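Local coordinates for protein flavodoxin (Aquifex aeolicus, PDB 2ARK) that probably serves as a low-potential electron donor to redox enzymes, carrying its electrons on a bound FMN cofactor, at residues Gly5-Ile10 / Glu33-Arg38. Sequence-based numbering, arbitrary orientation.
Sequences GKVLVI and EGTEVR
G5 to L8 pair in parallel with T35 to R38 as the two strands of the beta-alpha-beta unit that opens this flavodoxin fold, the axes of these short segments coming within 4.7 Å of each other, 24° from parallel. Five backbone bonds zip them together. G5 N reaches G34 O at 3.1 Å, the most bent of the set at 144°. From there the bonding alternates: E36 N to G5 O, V7 N to E36 O, R38 N to V7 O, and V9 N to R38 O, this last at 2.8 Å and nearly straight. Weaker CA-H...O contacts back them up, such as V37 CA to V7 O at 3.3 Å.

On one face the side chains are mostly apolar. With V7 CG1 anti to the backbone N (chi1 168°), CG2 is the methyl that meets T35 CG2 at 3.8 Å. V37 splits its two methyls: CG2 lies 4.1 Å from V7 CB, while CG1 touches V9 CG2. T35 OG1 bonds to L32 O, which leaves its methyl for the strand pair.

The other face is more polar. K6 and E36 run side by side, with K6 CG 4.2 Å from E36 OE1, while L8 CD2 slants across R38 and lies 3.7 Å from R38 O. The R38 guanidinium turns away to a salt bridge with D49, and W52 takes cation-pi contacts from both R38 and K6.

Helix 17-30, the crossover between the strands, covers V7 and V37, while helix 148-168 touches V7 and T35 on the same face; helix 47-52 packs on L8 and E36 across the sheet, and strand 55-61 pairs with the far edge of strand 5-11.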
ATOM      1  N   GLY A   5      22.566  -9.474 -20.625  1.00 37.04           N
ATOM      2  CA  GLY A   5      21.386  -9.051 -19.874  1.00 34.36           C
ATOM      3  C   GLY A   5      20.870  -7.751 -20.459  1.00 32.96           C
ATOM      4  O   GLY A   5      21.639  -6.861 -20.775  1.00 32.93           O
ATOM      5  N   LYS A   6      19.562  -7.659 -20.634  1.00 31.83           N
ATOM      6  CA  LYS A   6      18.920  -6.503 -21.258  1.00 30.87           C
ATOM      7  C   LYS A   6      18.122  -5.745 -20.186  1.00 29.87           C
ATOM      8  O   LYS A   6      17.146  -6.285 -19.637  1.00 28.49           O
ATOM      9  CB  LYS A   6      17.991  -6.968 -22.392  1.00 31.23           C
ATOM     10  CG  LYS A   6      18.681  -7.353 -23.672  1.00 31.00           C
ATOM     11  CD  LYS A   6      18.124  -8.662 -24.185  1.00 34.65           C
ATOM     12  CE  LYS A   6      17.068  -8.502 -25.261  1.00 35.73           C
ATOM     13  NZ  LYS A   6      16.332  -9.784 -25.444  1.00 35.53           N
ATOM     14  N   VAL A   7      18.582  -4.525 -19.874  1.00 28.83           N
ATOM     15  CA  VAL A   7      17.970  -3.671 -18.847  1.00 28.19           C
ATOM     16  C   VAL A   7      17.383  -2.365 -19.428  1.00 28.13           C
ATOM     17  O   VAL A   7      18.046  -1.632 -20.170  1.00 29.19           O
ATOM     18  CB  VAL A   7      18.979  -3.400 -17.685  1.00 28.15           C
ATOM     19  CG1 VAL A   7      18.503  -2.299 -16.747  1.00 26.19           C
ATOM     20  CG2 VAL A   7      19.218  -4.666 -16.887  1.00 28.67           C
ATOM     21  N   LEU A   8      16.130  -2.088 -19.097  1.00 28.27           N
ATOM     22  CA  LEU A   8      15.450  -0.843 -19.493  1.00 27.92           C
ATOM     23  C   LEU A   8      15.331   0.049 -18.282  1.00 27.25           C
ATOM     24  O   LEU A   8      14.748  -0.340 -17.256  1.00 27.86           O
ATOM     25  CB  LEU A   8      14.040  -1.130 -20.020  1.00 27.39           C
ATOM     26  CG  LEU A   8      13.327  -0.248 -21.056  1.00 29.98           C
ATOM     27  CD1 LEU A   8      11.837  -0.216 -20.755  1.00 27.29           C
ATOM     28  CD2 LEU A   8      13.870   1.214 -21.303  1.00 29.04           C
ATOM     29  N   VAL A   9      15.902   1.237 -18.374  1.00 26.69           N
ATOM     30  CA  VAL A   9      15.646   2.252 -17.367  1.00 25.80           C
ATOM     31  C   VAL A   9      14.716   3.256 -18.026  1.00 26.25           C
ATOM     32  O   VAL A   9      15.094   3.918 -18.969  1.00 25.62           O
ATOM     33  CB  VAL A   9      16.937   2.917 -16.832  1.00 25.62           C
ATOM     34  CG1 VAL A   9      16.614   3.917 -15.687  1.00 23.23           C
ATOM     35  CG2 VAL A   9      17.895   1.855 -16.354  1.00 23.63           C
ATOM     36  N   ILE A  10      13.484   3.333 -17.537  1.00 26.52           N
ATOM     37  CA  ILE A  10      12.497   4.226 -18.136  1.00 27.67           C
ATOM     38  C   ILE A  10      12.031   5.179 -17.033  1.00 26.88           C
ATOM     39  O   ILE A  10      11.803   4.735 -15.925  1.00 27.18           O
ATOM     40  CB  ILE A  10      11.342   3.392 -18.796  1.00 27.73           C
ATOM     41  CG1 ILE A  10      10.384   4.271 -19.553  1.00 28.43           C
ATOM     42  CG2 ILE A  10      10.567   2.492 -17.771  1.00 25.86           C
ATOM     43  CD1 ILE A  10       9.014   3.529 -19.775  1.00 30.10           C
ATOM     44  N   GLU A  33      29.460  -6.266 -15.897  1.00 30.83           N
ATOM     45  CA  GLU A  33      29.901  -6.692 -17.219  1.00 31.32           C
ATOM     46  C   GLU A  33      28.893  -7.596 -17.939  1.00 30.48           C
ATOM     47  O   GLU A  33      28.316  -8.510 -17.341  1.00 29.99           O
ATOM     48  CB  GLU A  33      31.246  -7.404 -17.113  1.00 31.29           C
ATOM     49  CG  GLU A  33      32.459  -6.573 -17.582  1.00 33.54           C
ATOM     50  CD  GLU A  33      33.794  -7.094 -17.000  1.00 33.81           C
ATOM     51  OE1 GLU A  33      33.919  -7.167 -15.751  1.00 35.66           O
ATOM     52  OE2 GLU A  33      34.723  -7.438 -17.790  1.00 39.32           O
ATOM     53  N   GLY A  34      28.695  -7.327 -19.230  1.00 30.12           N
ATOM     54  CA  GLY A  34      27.793  -8.122 -20.065  1.00 29.54           C
ATOM     55  C   GLY A  34      26.321  -7.834 -19.809  1.00 29.08           C
ATOM     56  O   GLY A  34      25.461  -8.691 -20.040  1.00 29.21           O
ATOM     57  N   THR A  35      26.041  -6.637 -19.298  1.00 28.15           N
ATOM     58  CA  THR A  35      24.697  -6.120 -19.209  1.00 27.46           C
ATOM     59  C   THR A  35      24.580  -4.952 -20.166  1.00 28.07           C
ATOM     60  O   THR A  35      25.406  -4.028 -20.179  1.00 27.46           O
ATOM     61  CB  THR A  35      24.347  -5.651 -17.788  1.00 27.50           C
ATOM     62  OG1 THR A  35      24.569  -6.722 -16.861  1.00 26.11           O
ATOM     63  CG2 THR A  35      22.889  -5.181 -17.709  1.00 25.75           C
ATOM     64  N   GLU A  36      23.531  -5.014 -20.973  1.00 28.89           N
ATOM     65  CA  GLU A  36      23.191  -3.972 -21.916  1.00 29.17           C
ATOM     66  C   GLU A  36      22.019  -3.113 -21.376  1.00 29.01           C
ATOM     67  O   GLU A  36      21.028  -3.648 -20.868  1.00 29.07           O
ATOM     68  CB  GLU A  36      22.807  -4.637 -23.207  1.00 28.51           C
ATOM     69  CG  GLU A  36      22.731  -3.685 -24.314  1.00 31.31           C
ATOM     70  CD  GLU A  36      22.388  -4.367 -25.595  1.00 33.04           C
ATOM     71  OE1 GLU A  36      21.905  -5.528 -25.547  1.00 33.16           O
ATOM     72  OE2 GLU A  36      22.601  -3.729 -26.640  1.00 32.76           O
ATOM     73  N   VAL A  37      22.127  -1.789 -21.512  1.00 28.93           N
ATOM     74  CA  VAL A  37      21.149  -0.866 -20.913  1.00 28.75           C
ATOM     75  C   VAL A  37      20.521   0.102 -21.943  1.00 28.39           C
ATOM     76  O   VAL A  37      21.210   0.650 -22.786  1.00 27.43           O
ATOM     77  CB  VAL A  37      21.787  -0.101 -19.697  1.00 28.79           C
ATOM     78  CG1 VAL A  37      20.818   0.918 -19.065  1.00 28.14           C
ATOM     79  CG2 VAL A  37      22.265  -1.101 -18.654  1.00 29.58           C
ATOM     80  N   ARG A  38      19.206   0.282 -21.871  1.00 27.82           N
ATOM     81  CA  ARG A  38      18.539   1.325 -22.646  1.00 27.65           C
ATOM     82  C   ARG A  38      18.032   2.306 -21.604  1.00 27.17           C
ATOM     83  O   ARG A  38      17.426   1.874 -20.626  1.00 27.38           O
ATOM     84  CB  ARG A  38      17.387   0.748 -23.489  1.00 27.03           C
ATOM     85  CG  ARG A  38      17.684   0.700 -24.931  1.00 28.06           C
ATOM     86  CD  ARG A  38      17.505  -0.662 -25.611  1.00 30.23           C
ATOM     87  NE  ARG A  38      16.264  -0.756 -26.369  1.00 30.64           N
ATOM     88  CZ  ARG A  38      16.081  -1.483 -27.468  1.00 30.53           C
ATOM     89  NH1 ARG A  38      17.056  -2.197 -28.002  1.00 30.31           N
ATOM     90  NH2 ARG A  38      14.897  -1.471 -28.057  1.00 33.31           N
TER